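Local coordinates for CT398 (Chlamydia trachomatis, PDB 4ILO), which is of unknown function but, with a long coiled-coil hairpin and a zinc ribbon, may bind DNA or RNA, at residues Q71-Q76 / T101-E106; N78-Q83 / T97-A102; P176-V181 / D221-C226. All coordinates share one frame; numbering follows the deposited sequence.

Contact 1. Residues Q71-Q76 / T101-E106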
ATOM      1  N   GLN A  71      14.680 -18.855 -43.650  1.00 10.11           N
ATOM      2  CA  GLN A  71      14.691 -18.367 -45.024  1.00 10.50           C
ATOM      3  C   GLN A  71      16.070 -18.517 -45.654  1.00 16.79           C
ATOM      4  O   GLN A  71      16.214 -18.969 -46.803  1.00 16.16           O
ATOM      5  CB  GLN A  71      14.264 -16.898 -45.045  1.00 11.40           C
ATOM      6  CG  GLN A  71      13.887 -16.417 -46.427  1.00 22.93           C
ATOM      7  CD  GLN A  71      12.912 -17.347 -47.104  1.00 24.25           C
ATOM      8  OE1 GLN A  71      11.741 -17.442 -46.704  1.00 36.52           O
ATOM      9  NE2 GLN A  71      13.392 -18.069 -48.128  1.00 27.32           N
ATOM     10  N   GLU A  72      17.096 -18.091 -44.928  1.00 12.05           N
ATOM     11  CA  GLU A  72      18.447 -18.148 -45.444  1.00 14.07           C
ATOM     12  C   GLU A  72      18.887 -19.602 -45.714  1.00 17.60           C
ATOM     13  O   GLU A  72      19.548 -19.882 -46.717  1.00 10.86           O
ATOM     14  CB  GLU A  72      19.369 -17.457 -44.452  1.00 12.28           C
ATOM     15  CG  GLU A  72      20.835 -17.676 -44.758  1.00 20.96           C
ATOM     16  CD  GLU A  72      21.206 -17.118 -46.138  1.00 44.49           C
ATOM     17  OE1 GLU A  72      22.052 -17.731 -46.847  1.00 46.61           O
ATOM     18  OE2 GLU A  72      20.634 -16.063 -46.513  1.00 53.33           O
ATOM     19  N   ILE A  73      18.569 -20.536 -44.822  1.00 14.10           N
ATOM     20  CA  ILE A  73      18.961 -21.916 -45.092  1.00 14.53           C
ATOM     21  C   ILE A  73      18.201 -22.461 -46.305  1.00  9.55           C
ATOM     22  O   ILE A  73      18.756 -23.213 -47.142  1.00  9.43           O
ATOM     23  CB  ILE A  73      18.768 -22.780 -43.831  1.00 12.31           C
ATOM     24  CG1 ILE A  73      19.749 -22.352 -42.756  1.00 19.90           C
ATOM     25  CG2 ILE A  73      19.035 -24.251 -44.140  1.00 13.06           C
ATOM     26  CD1 ILE A  73      19.681 -23.226 -41.502  1.00 24.49           C
ATOM     27  N   SER A  74      16.922 -22.119 -46.397  1.00  9.03           N
ATOM     28  CA  SER A  74      16.095 -22.561 -47.521  1.00  8.91           C
ATOM     29  C   SER A  74      16.657 -22.062 -48.840  1.00 12.06           C
ATOM     30  O   SER A  74      16.758 -22.835 -49.800  1.00 12.91           O
ATOM     31  CB  SER A  74      14.638 -22.120 -47.346  1.00  8.96           C
ATOM     32  OG  SER A  74      14.073 -22.744 -46.173  1.00  8.83           O
ATOM     33  N   ASP A  75      17.096 -20.801 -48.893  1.00 14.82           N
ATOM     34  CA  ASP A  75      17.702 -20.302 -50.129  1.00 15.23           C
ATOM     35  C   ASP A  75      19.023 -20.998 -50.413  1.00 16.32           C
ATOM     36  O   ASP A  75      19.389 -21.178 -51.568  1.00 18.12           O
ATOM     37  CB  ASP A  75      18.003 -18.808 -50.086  1.00 19.21           C
ATOM     38  CG  ASP A  75      16.762 -17.952 -49.910  1.00 26.70           C
ATOM     39  OD1 ASP A  75      15.619 -18.436 -50.155  1.00 25.46           O
ATOM     40  OD2 ASP A  75      16.961 -16.781 -49.512  1.00 26.11           O
ATOM     41  N   GLN A  76      19.764 -21.348 -49.379  1.00 14.03           N
ATOM     42  CA  GLN A  76      21.040 -21.992 -49.606  1.00 13.08           C
ATOM     43  C   GLN A  76      20.841 -23.420 -50.111  1.00 12.27           C
ATOM     44  O   GLN A  76      21.590 -23.888 -50.960  1.00 12.39           O
ATOM     45  CB  GLN A  76      21.821 -21.990 -48.292  1.00 17.78           C
ATOM     46  CG  GLN A  76      23.247 -22.438 -48.472  1.00 37.96           C
ATOM     47  CD  GLN A  76      23.964 -21.638 -49.574  1.00 48.53           C
ATOM     48  OE1 GLN A  76      23.908 -20.387 -49.612  1.00 52.02           O
ATOM     49  NE2 GLN A  76      24.615 -22.362 -50.489  1.00 44.21           N
ATOM     50  N   THR A 101      21.632 -32.708 -46.902  1.00  5.17           N
ATOM     51  CA  THR A 101      21.077 -33.477 -45.791  1.00  5.74           C
ATOM     52  C   THR A 101      21.326 -32.747 -44.488  1.00  8.20           C
ATOM     53  O   THR A 101      20.386 -32.502 -43.716  1.00  4.79           O
ATOM     54  CB  THR A 101      21.652 -34.899 -45.817  1.00  7.08           C
ATOM     55  OG1 THR A 101      21.085 -35.571 -46.947  1.00  5.33           O
ATOM     56  CG2 THR A 101      21.324 -35.705 -44.548  1.00  5.24           C
ATOM     57  N   ALA A 102      22.561 -32.249 -44.319  1.00 15.61           N
ATOM     58  CA  ALA A 102      22.930 -31.568 -43.083  1.00 12.79           C
ATOM     59  C   ALA A 102      22.189 -30.256 -42.971  1.00 10.19           C
ATOM     60  O   ALA A 102      21.726 -29.883 -41.893  1.00 12.64           O
ATOM     61  CB  ALA A 102      24.439 -31.294 -43.063  1.00 11.28           C
ATOM     62  N   ALA A 103      22.107 -29.524 -44.074  1.00 10.61           N
ATOM     63  CA  ALA A 103      21.424 -28.245 -44.039  1.00  8.08           C
ATOM     64  C   ALA A 103      19.954 -28.440 -43.720  1.00 13.18           C
ATOM     65  O   ALA A 103      19.399 -27.703 -42.893  1.00  8.58           O
ATOM     66  CB  ALA A 103      21.621 -27.524 -45.360  1.00  6.63           C
ATOM     67  N   ASN A 104      19.308 -29.449 -44.347  1.00  5.26           N
ATOM     68  CA  ASN A 104      17.902 -29.697 -44.079  1.00  9.32           C
ATOM     69  C   ASN A 104      17.664 -30.040 -42.613  1.00 12.58           C
ATOM     70  O   ASN A 104      16.628 -29.674 -42.032  1.00  7.45           O
ATOM     71  CB  ASN A 104      17.362 -30.815 -44.950  1.00  7.65           C
ATOM     72  CG  ASN A 104      15.870 -30.931 -44.863  1.00 10.90           C
ATOM     73  OD1 ASN A 104      15.151 -29.941 -45.046  1.00  8.83           O
ATOM     74  ND2 ASN A 104      15.378 -32.144 -44.585  1.00 11.29           N
ATOM     75  N   LYS A 105      18.593 -30.772 -42.006  1.00 15.52           N
ATOM     76  CA  LYS A 105      18.394 -31.198 -40.627  1.00 15.25           C
ATOM     77  C   LYS A 105      18.510 -30.017 -39.672  1.00 17.34           C
ATOM     78  O   LYS A 105      17.768 -29.922 -38.678  1.00 15.87           O
ATOM     79  CB  LYS A 105      19.421 -32.274 -40.298  1.00 15.45           C
ATOM     80  CG  LYS A 105      19.512 -32.636 -38.835  1.00 19.21           C
ATOM     81  CD  LYS A 105      20.589 -33.717 -38.576  1.00 25.91           C
ATOM     82  CE  LYS A 105      20.374 -34.398 -37.214  1.00 33.98           C
ATOM     83  NZ  LYS A 105      21.353 -35.523 -36.980  1.00 43.64           N
ATOM     84  N   GLU A 106      19.441 -29.112 -39.946  1.00 13.01           N
ATOM     85  CA  GLU A 106      19.518 -27.881 -39.171  1.00 10.40           C
ATOM     86  C   GLU A 106      18.246 -27.052 -39.370  1.00 17.34           C
ATOM     87  O   GLU A 106      17.704 -26.489 -38.411  1.00 16.92           O
ATOM     88  CB  GLU A 106      20.744 -27.069 -39.613  1.00 12.71           C
ATOM     89  CG  GLU A 106      20.973 -25.679 -38.876  1.00 17.03           C
ATOM     90  CD  GLU A 106      21.196 -25.785 -37.317  1.00 60.49           C
ATOM     91  OE1 GLU A 106      21.539 -26.893 -36.812  1.00 49.20           O
ATOM     92  OE2 GLU A 106      21.030 -24.750 -36.592  1.00 61.15           O
TER

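Contact 2. Residues N78-Q83 / T97-A102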
ATOM      1  N   ASN A  78      18.371 -24.419 -51.917  1.00 10.98           N
ATOM      2  CA  ASN A  78      18.041 -24.259 -53.336  1.00  9.08           C
ATOM      3  C   ASN A  78      19.276 -24.031 -54.179  1.00 10.71           C
ATOM      4  O   ASN A  78      19.381 -24.577 -55.286  1.00 16.40           O
ATOM      5  CB  ASN A  78      17.090 -23.096 -53.572  1.00  9.64           C
ATOM      6  CG  ASN A  78      15.668 -23.420 -53.192  1.00 55.31           C
ATOM      7  OD1 ASN A  78      15.207 -24.546 -53.414  1.00 52.22           O
ATOM      8  ND2 ASN A  78      14.953 -22.444 -52.605  1.00 50.69           N
ATOM      9  N   LYS A  79      20.202 -23.187 -53.716  1.00 15.37           N
ATOM     10  CA  LYS A  79      21.434 -23.017 -54.475  1.00 16.56           C
ATOM     11  C   LYS A  79      22.157 -24.346 -54.623  1.00 16.70           C
ATOM     12  O   LYS A  79      22.688 -24.648 -55.691  1.00 13.42           O
ATOM     13  CB  LYS A  79      22.359 -22.001 -53.819  1.00 19.05           C
ATOM     14  N   LEU A  80      22.193 -25.157 -53.564  1.00 12.61           N
ATOM     15  CA  LEU A  80      22.950 -26.394 -53.652  1.00 19.86           C
ATOM     16  C   LEU A  80      22.301 -27.365 -54.636  1.00 18.50           C
ATOM     17  O   LEU A  80      22.993 -28.151 -55.298  1.00 14.83           O
ATOM     18  CB  LEU A  80      23.050 -27.027 -52.279  1.00  9.37           C
ATOM     19  CG  LEU A  80      23.858 -26.292 -51.203  1.00 11.89           C
ATOM     20  CD1 LEU A  80      23.666 -26.968 -49.852  1.00 10.37           C
ATOM     21  CD2 LEU A  80      25.407 -26.230 -51.537  1.00 11.42           C
ATOM     22  N   GLU A  81      20.978 -27.336 -54.733  1.00 11.65           N
ATOM     23  CA  GLU A  81      20.286 -28.222 -55.655  1.00 17.30           C
ATOM     24  C   GLU A  81      20.582 -27.832 -57.090  1.00 18.31           C
ATOM     25  O   GLU A  81      20.876 -28.683 -57.926  1.00 19.42           O
ATOM     26  CB  GLU A  81      18.783 -28.197 -55.378  1.00 13.97           C
ATOM     27  CG  GLU A  81      18.516 -28.960 -54.131  1.00 23.68           C
ATOM     28  CD  GLU A  81      17.086 -28.958 -53.709  1.00 26.55           C
ATOM     29  OE1 GLU A  81      16.352 -28.049 -54.152  1.00 28.92           O
ATOM     30  OE2 GLU A  81      16.728 -29.862 -52.908  1.00 35.74           O
ATOM     31  N   ASN A  82      20.562 -26.548 -57.384  1.00 20.75           N
ATOM     32  CA  ASN A  82      20.957 -26.126 -58.715  1.00 24.49           C
ATOM     33  C   ASN A  82      22.395 -26.552 -59.021  1.00 24.17           C
ATOM     34  O   ASN A  82      22.678 -27.020 -60.132  1.00 23.42           O
ATOM     35  CB  ASN A  82      20.739 -24.614 -58.858  1.00 25.97           C
ATOM     36  CG  ASN A  82      19.276 -24.225 -58.637  1.00 34.75           C
ATOM     37  OD1 ASN A  82      18.353 -25.027 -58.863  1.00 40.01           O
ATOM     38  ND2 ASN A  82      19.063 -23.015 -58.167  1.00 32.61           N
ATOM     39  N   GLN A  83      23.318 -26.407 -58.053  1.00 20.26           N
ATOM     40  CA  GLN A  83      24.711 -26.797 -58.304  1.00 20.97           C
ATOM     41  C   GLN A  83      24.804 -28.281 -58.628  1.00 17.79           C
ATOM     42  O   GLN A  83      25.504 -28.689 -59.561  1.00 18.57           O
ATOM     43  CB  GLN A  83      25.591 -26.506 -57.090  1.00 26.61           C
ATOM     44  CG  GLN A  83      25.958 -25.062 -56.892  1.00 27.23           C
ATOM     45  CD  GLN A  83      26.727 -24.781 -55.600  1.00 33.45           C
ATOM     46  OE1 GLN A  83      27.549 -25.576 -55.160  1.00 42.59           O
ATOM     47  NE2 GLN A  83      26.458 -23.618 -54.994  1.00 37.61           N
ATOM     48  N   THR A  97      24.991 -33.929 -51.868  1.00  9.63           N
ATOM     49  CA  THR A  97      24.000 -34.721 -51.142  1.00  6.33           C
ATOM     50  C   THR A  97      24.158 -34.523 -49.638  1.00 12.46           C
ATOM     51  O   THR A  97      23.178 -34.232 -48.920  1.00  6.88           O
ATOM     52  CB  THR A  97      24.162 -36.192 -51.511  1.00  8.72           C
ATOM     53  OG1 THR A  97      23.741 -36.381 -52.875  1.00 10.00           O
ATOM     54  CG2 THR A  97      23.331 -37.080 -50.639  1.00  5.76           C
ATOM     55  N   GLN A  98      25.401 -34.690 -49.147  1.00  6.00           N
ATOM     56  CA  GLN A  98      25.649 -34.675 -47.720  1.00  9.94           C
ATOM     57  C   GLN A  98      25.367 -33.286 -47.161  1.00  8.01           C
ATOM     58  O   GLN A  98      24.770 -33.162 -46.094  1.00  5.92           O
ATOM     59  CB  GLN A  98      27.084 -35.114 -47.426  1.00  6.55           C
ATOM     60  CG  GLN A  98      27.324 -36.602 -47.753  1.00 14.05           C
ATOM     61  CD  GLN A  98      28.776 -36.949 -48.120  1.00 29.90           C
ATOM     62  OE1 GLN A  98      29.718 -36.176 -47.867  1.00 16.77           O
ATOM     63  NE2 GLN A  98      28.959 -38.119 -48.752  1.00 43.79           N
ATOM     64  N   GLU A  99      25.802 -32.241 -47.875  1.00  7.83           N
ATOM     65  CA  GLU A  99      25.553 -30.888 -47.411  1.00 17.02           C
ATOM     66  C   GLU A  99      24.055 -30.602 -47.325  1.00 11.59           C
ATOM     67  O   GLU A  99      23.586 -29.987 -46.364  1.00  8.32           O
ATOM     68  CB  GLU A  99      26.250 -29.882 -48.322  1.00 14.09           C
ATOM     69  CG  GLU A  99      26.228 -28.473 -47.730  1.00 26.08           C
ATOM     70  CD  GLU A  99      27.292 -28.200 -46.646  1.00 38.93           C
ATOM     71  OE1 GLU A  99      28.387 -28.838 -46.621  1.00 28.00           O
ATOM     72  OE2 GLU A  99      27.019 -27.295 -45.824  1.00 48.55           O
ATOM     73  N   MET A 100      23.281 -31.055 -48.309  1.00  8.93           N
ATOM     74  CA  MET A 100      21.856 -30.763 -48.299  1.00  6.92           C
ATOM     75  C   MET A 100      21.170 -31.505 -47.168  1.00 12.59           C
ATOM     76  O   MET A 100      20.264 -30.970 -46.492  1.00  7.38           O
ATOM     77  CB  MET A 100      21.232 -31.098 -49.655  1.00  7.01           C
ATOM     78  CG  MET A 100      21.536 -30.033 -50.718  1.00 13.86           C
ATOM     79  SD  MET A 100      20.776 -30.486 -52.287  1.00 23.79           S
ATOM     80  CE  MET A 100      21.999 -31.447 -53.126  1.00 21.72           C
ATOM     81  N   THR A 101      21.632 -32.708 -46.902  1.00  5.17           N
ATOM     82  CA  THR A 101      21.077 -33.477 -45.791  1.00  5.74           C
ATOM     83  C   THR A 101      21.326 -32.747 -44.488  1.00  8.20           C
ATOM     84  O   THR A 101      20.386 -32.502 -43.716  1.00  4.79           O
ATOM     85  CB  THR A 101      21.652 -34.899 -45.817  1.00  7.08           C
ATOM     86  OG1 THR A 101      21.085 -35.571 -46.947  1.00  5.33           O
ATOM     87  CG2 THR A 101      21.324 -35.705 -44.548  1.00  5.24           C
ATOM     88  N   ALA A 102      22.561 -32.249 -44.319  1.00 15.61           N
ATOM     89  CA  ALA A 102      22.930 -31.568 -43.083  1.00 12.79           C
ATOM     90  C   ALA A 102      22.189 -30.256 -42.971  1.00 10.19           C
ATOM     91  O   ALA A 102      21.726 -29.883 -41.893  1.00 12.64           O
ATOM     92  CB  ALA A 102      24.439 -31.294 -43.063  1.00 11.28           C
TER

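Contact 3. Residues P176-V181 / D221-C226. With ZN (zinc ion), chain C; EDO (1,2-ethanediol), chain D.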
ATOM      1  N   PRO A 176      -1.834  27.408  32.813  1.00 33.50           N
ATOM      2  CA  PRO A 176      -0.726  26.843  32.023  1.00 41.99           C
ATOM      3  C   PRO A 176       0.082  25.771  32.738  1.00 50.19           C
ATOM      4  O   PRO A 176       0.743  24.959  32.064  1.00 47.58           O
ATOM      5  CB  PRO A 176       0.124  28.072  31.657  1.00 36.60           C
ATOM      6  CG  PRO A 176      -0.213  29.074  32.637  1.00 37.48           C
ATOM      7  CD  PRO A 176      -1.624  28.836  33.104  1.00 35.33           C
ATOM      8  N   GLU A 177       0.041  25.719  34.068  1.00 49.40           N
ATOM      9  CA  GLU A 177       0.728  24.660  34.800  0.60 43.43           C
ATOM     10  C   GLU A 177      -0.017  23.337  34.666  1.00 38.98           C
ATOM     11  O   GLU A 177       0.588  22.271  34.464  1.00 30.84           O
ATOM     12  CB  GLU A 177       0.824  25.078  36.268  0.60 36.91           C
ATOM     13  CG  GLU A 177       1.527  26.405  36.438  0.60 35.33           C
ATOM     14  CD  GLU A 177       2.981  26.313  36.062  0.60 30.49           C
ATOM     15  OE1 GLU A 177       3.539  25.200  36.149  0.60 31.51           O
ATOM     16  OE2 GLU A 177       3.572  27.343  35.696  0.60 32.89           O
ATOM     17  N   LEU A 178      -1.340  23.400  34.792  1.00 28.63           N
ATOM     18  CA  LEU A 178      -2.164  22.212  34.626  1.00 35.56           C
ATOM     19  C   LEU A 178      -2.104  21.697  33.181  1.00 23.91           C
ATOM     20  O   LEU A 178      -1.950  20.494  32.953  1.00 24.61           O
ATOM     21  CB  LEU A 178      -3.586  22.572  35.053  1.00 39.16           C
ATOM     22  CG  LEU A 178      -4.721  21.649  34.643  1.00 35.43           C
ATOM     23  CD1 LEU A 178      -4.493  20.260  35.190  1.00 32.64           C
ATOM     24  CD2 LEU A 178      -6.033  22.242  35.144  1.00 28.57           C
ATOM     25  N   PHE A 179      -2.174  22.601  32.203  1.00 28.78           N
ATOM     26  CA  PHE A 179      -2.098  22.208  30.800  1.00 34.46           C
ATOM     27  C   PHE A 179      -0.778  21.506  30.490  1.00 34.90           C
ATOM     28  O   PHE A 179      -0.748  20.466  29.816  1.00 28.06           O
ATOM     29  CB  PHE A 179      -2.249  23.440  29.908  1.00 33.91           C
ATOM     30  CG  PHE A 179      -2.069  23.123  28.460  1.00 39.04           C
ATOM     31  CD1 PHE A 179      -3.110  22.556  27.727  1.00 39.89           C
ATOM     32  CD2 PHE A 179      -0.836  23.311  27.844  1.00 43.32           C
ATOM     33  CE1 PHE A 179      -2.936  22.213  26.388  1.00 34.71           C
ATOM     34  CE2 PHE A 179      -0.658  22.979  26.491  1.00 44.60           C
ATOM     35  CZ  PHE A 179      -1.706  22.426  25.769  1.00 36.44           C
ATOM     36  N   SER A 180       0.324  22.094  30.951  1.00 34.62           N
ATOM     37  CA  SER A 180       1.644  21.494  30.798  1.00 34.51           C
ATOM     38  C   SER A 180       1.709  20.059  31.342  1.00 28.77           C
ATOM     39  O   SER A 180       2.381  19.195  30.764  1.00 30.43           O
ATOM     40  CB  SER A 180       2.653  22.394  31.515  1.00 38.85           C
ATOM     41  OG  SER A 180       3.884  21.719  31.646  1.00 49.15           O
ATOM     42  N   VAL A 181       1.039  19.785  32.466  1.00 23.38           N
ATOM     43  CA  VAL A 181       0.967  18.411  32.969  1.00 22.57           C
ATOM     44  C   VAL A 181       0.061  17.575  32.059  1.00 22.25           C
ATOM     45  O   VAL A 181       0.435  16.479  31.600  1.00 22.05           O
ATOM     46  CB  VAL A 181       0.462  18.416  34.433  1.00 22.16           C
ATOM     47  CG1 VAL A 181       0.042  17.013  34.910  1.00 21.48           C
ATOM     48  CG2 VAL A 181       1.494  18.989  35.358  1.00 34.42           C
ATOM     49  N   ASP A 221      -7.917  21.668  46.433  1.00 27.23           N
ATOM     50  CA  ASP A 221      -7.030  22.796  46.664  1.00 34.63           C
ATOM     51  C   ASP A 221      -5.634  22.601  46.082  1.00 28.55           C
ATOM     52  O   ASP A 221      -4.783  23.480  46.284  1.00 30.38           O
ATOM     53  CB  ASP A 221      -6.938  23.104  48.175  1.00 38.53           C
ATOM     54  CG  ASP A 221      -6.283  21.967  48.964  1.00 41.57           C
ATOM     55  OD1 ASP A 221      -5.970  20.902  48.353  1.00 32.80           O
ATOM     56  OD2 ASP A 221      -6.094  22.132  50.190  1.00 42.51           O
ATOM     57  N   HIS A 222      -5.372  21.479  45.395  1.00 25.18           N
ATOM     58  CA  HIS A 222      -4.134  21.259  44.646  1.00 24.37           C
ATOM     59  C   HIS A 222      -4.287  20.053  43.714  1.00 23.60           C
ATOM     60  O   HIS A 222      -5.187  19.221  43.873  1.00 23.62           O
ATOM     61  CB  HIS A 222      -2.918  21.089  45.567  1.00 27.74           C
ATOM     62  CG  HIS A 222      -2.918  19.828  46.374  1.00 32.78           C
ATOM     63  ND1 HIS A 222      -3.832  19.594  47.380  1.00 38.20           N
ATOM     64  CD2 HIS A 222      -2.169  18.704  46.285  1.00 29.87           C
ATOM     65  CE1 HIS A 222      -3.634  18.390  47.885  1.00 23.57           C
ATOM     66  NE2 HIS A 222      -2.621  17.833  47.248  1.00 24.44           N
ATOM     67  N   LEU A 223      -3.414  19.983  42.725  1.00 23.09           N
ATOM     68  CA  LEU A 223      -3.499  18.888  41.745  1.00 22.46           C
ATOM     69  C   LEU A 223      -3.136  17.586  42.433  1.00 29.39           C
ATOM     70  O   LEU A 223      -2.081  17.497  43.073  1.00 22.72           O
ATOM     71  CB  LEU A 223      -2.567  19.135  40.574  1.00 22.20           C
ATOM     72  CG  LEU A 223      -2.915  20.265  39.606  1.00 26.44           C
ATOM     73  CD1 LEU A 223      -1.923  20.264  38.435  1.00 28.53           C
ATOM     74  CD2 LEU A 223      -4.333  20.118  39.113  1.00 30.94           C
ATOM     75  N   VAL A 224      -4.038  16.603  42.362  1.00 22.02           N
ATOM     76  CA  VAL A 224      -3.823  15.279  42.933  1.00 22.42           C
ATOM     77  C   VAL A 224      -3.849  14.251  41.802  1.00 24.86           C
ATOM     78  O   VAL A 224      -4.770  14.253  40.979  1.00 21.44           O
ATOM     79  CB  VAL A 224      -4.894  14.935  43.983  1.00 22.48           C
ATOM     80  CG1 VAL A 224      -4.639  13.547  44.560  1.00 22.51           C
ATOM     81  CG2 VAL A 224      -4.913  16.020  45.136  1.00 31.37           C
ATOM     82  N   PHE A 225      -2.869  13.340  41.815  1.00 29.87           N
ATOM     83  CA  PHE A 225      -2.628  12.362  40.763  1.00 26.71           C
ATOM     84  C   PHE A 225      -2.861  10.957  41.298  1.00 25.20           C
ATOM     85  O   PHE A 225      -2.599  10.677  42.477  1.00 22.47           O
ATOM     86  CB  PHE A 225      -1.173  12.452  40.313  1.00 25.49           C
ATOM     87  CG  PHE A 225      -0.758  13.827  39.982  1.00 22.86           C
ATOM     88  CD1 PHE A 225      -1.153  14.400  38.785  1.00 21.44           C
ATOM     89  CD2 PHE A 225      -0.016  14.580  40.893  1.00 23.86           C
ATOM     90  CE1 PHE A 225      -0.762  15.690  38.466  1.00 24.97           C
ATOM     91  CE2 PHE A 225       0.366  15.895  40.605  1.00 22.61           C
ATOM     92  CZ  PHE A 225      -0.006  16.456  39.395  1.00 21.97           C
ATOM     93  N   CYS A 226      -3.366  10.079  40.423  1.00 21.02           N
ATOM     94  CA  CYS A 226      -3.521   8.676  40.772  1.00 22.35           C
ATOM     95  C   CYS A 226      -2.159   8.093  41.145  1.00 28.51           C
ATOM     96  O   CYS A 226      -1.173   8.257  40.407  1.00 21.26           O
ATOM     97  CB  CYS A 226      -4.091   7.891  39.571  1.00 21.31           C
ATOM     98  SG  CYS A 226      -4.353   6.127  39.926  1.00 23.61           S
TER
HETATM   99 ZN    ZN C 301      -5.198   5.526  37.848  1.00 12.55          ZN
HETATM  100  C1  EDO D 302      -8.001  17.594  42.892  1.00 31.80           C
HETATM  101  O1  EDO D 302      -9.332  18.109  43.002  1.00 29.47           O
HETATM  102  C2  EDO D 302      -7.481  17.991  41.521  1.00 27.40           C
HETATM  103  O2  EDO D 302      -6.388  17.120  41.224  1.00 23.16           O

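Contact 1. Residues Q71-Q76 / T101-E106
The antiparallel coiled-coil hairpin of CT398 is built from helices 2-86 and 90-171, and Ile73 of the first helix packs here on Ala103 and Glu106 of the second. At this level the CA atoms of Ile73 and Ala103 are 6.9 Å apart. Ile73 lies over Ala103, whose small methyl leaves its own carbonyl oxygen accessible to the isoleucine. Ile73 points toward the partner helix and divides its two branches between two residues. Its CG2, which stands anti to the backbone N, lies 4.3 Å from Ala103 CB and nearer still, at 3.7 Å, to Ala103 O, so the methyl rests against the backbone as much as against the side chain. The other branch runs out through CG1 in an extended shape (chi2 -176°) and brings CD1 to Glu106, one helical turn beyond Ala103. Ile73 also touches Arg107 and Leu110 of helix 90-171, and the apolar Leu110 carries the hydrophobic seam onward.

Glu106 takes part through its aliphatic portion. Its CG is anti to the backbone N (chi1 179°), which sends it to Ile73 CD1, and a bend at chi2 then redirects the carboxylate end. The two side chains cross at about a right angle, a glutamate at the border of the interface thus lending methylene groups to the apolar seam. Polar groups lie beside the seam: the hydroxyl of Ser74 is hydrogen-bonded to Ile70 O and to the guanidinium of Arg107, which links the helices next to Ile73. Farther round helix 2-86, Gln71 NE2 donates to Asp75 OD1 at 3.0 Å, one turn along, in a bent bond (139°) that meets OD1 from above the carboxylate plane. On the interface side, Ile73 CD1 meets Glu106 CG at 3.8 Å.

Contact 2. Residues N78-Q83 / T97-A102
Leu80 turns toward helix 97-102 and meets two residues there, Glu99 and Met100. Its CB lies 3.7 Å from Met100 CG, and the two side chains slide past each other in opposite directions, laying carbon alongside carbon. Farther out, CD1 reaches Met100 CG at 3.8 Å and also rests on Glu99 CG, so one methyl bridges neighbouring residues of the other helix. A branched leucine suits this place, since its CB and CD1 both lie on Met100 CG, and CD1 reaches Glu99 too. Glu99 answers with its methylenes: CG, anti to the backbone N (chi1 -170°), is offered to Leu80 CD1, and a bend at chi2 carries the carboxylate away from the leucine. Leu80 also packs on Leu96, one turn back along helix 90-171.

This is a stretch of the antiparallel coiled-coil hairpin not far from its turn. The short helical segments have axes 10.0 Å apart at closest approach and N-to-C directions at 162°, and Leu80 and Met100 are the residues whose CA atoms come nearest, at 7.0 Å.

Glu81 follows at the border of the interface. Its chain is extended beyond CG, and it is CG that approaches Met100 SD, at a close 3.3 Å, with the two side chains crossing obliquely. Methionine fits between the two residues because its unbranched, flexible chain can lay CG on Leu80 and still carry the sulfur across to Glu81; the bend at chi3 (-90°) swings CE aside, 4.1 Å from Leu80 O. Gln83, the last residue of this segment, is directed to the same side as Leu80 and touches Leu96.

Contact 3. Residues P176-V181 / D221-C226
Leu178 and Leu223 form the more enclosed half of this contact, Val181 and Phe225 the more open one. Leu178 is buried: its CG stands anti to the backbone N (chi1 164°), and CD1 reaches Leu223 CD2 at 3.9 Å and Leu223 CD1 at 4.1 Å. The two side chains meet at a slant, methyl against methyl, as branched aliphatic residues can without polar partners. Leu178 is enclosed further by Ala7 and Ile11 of helix 2-86 and by Ile232, while Leu223 touches Met4. The leucine pair therefore sits where helix 176-189, the start of the first long helix and the edge of the sheet come together.

That sheet belongs to the C4-type zinc ribbon. Segment 221-226 supplies one of its two outer strands, a short, weakly bonded one at about 224-225, paired through Val224 and Leu233 with strand 232-234, and leads straight into Cys226. Its SG binds the zinc ion at 2.3 Å, and Cys202, Cys205 and Cys229 complete the four-thiolate site. The contact thus seats a strand leading into the metal site against the short helix 176-189 that follows the long hairpin.

Toward the metal the packing thins. Val181 points toward the strand but touches it through a single methyl, CG1, 3.9 Å from Phe225 CE1, and the approach to the ring is oblique. Branched valine offers the ring one methyl, and Phe225, though exposed, also shares apolar Ile232 with it.

Val224 turns its side chain away from helix 176-181, to His213 and Val217 of helix 211-219, and its N donates a nearly straight bond of 2.7 Å to O2 of a 1,2-ethanediol molecule, probably from the crystallisation liquor. At the exposed start of the segment, His222 ND1 donates to Asp221 OD1 at 2.7 Å.

Overall arrangement
Contacts 1 and 2 are successive levels of one antiparallel hairpin, their centres about 8 Å apart; both pair helix 2-86 with helix 90-171 and they share Thr101 and Ala102. Because the helices run in opposite directions, the pairing moves toward the turn from contact 1 to contact 2. Contact 3 lies on the opposite side of the chain's centre, its centre about 97 Å from that of contact 1 and about 105 Å from that of contact 2. It comes later in the chain, where helix 176-189 meets the zinc ribbon. The protein is therefore strongly elongated, with the hairpin turn and the metal-binding domain held far apart.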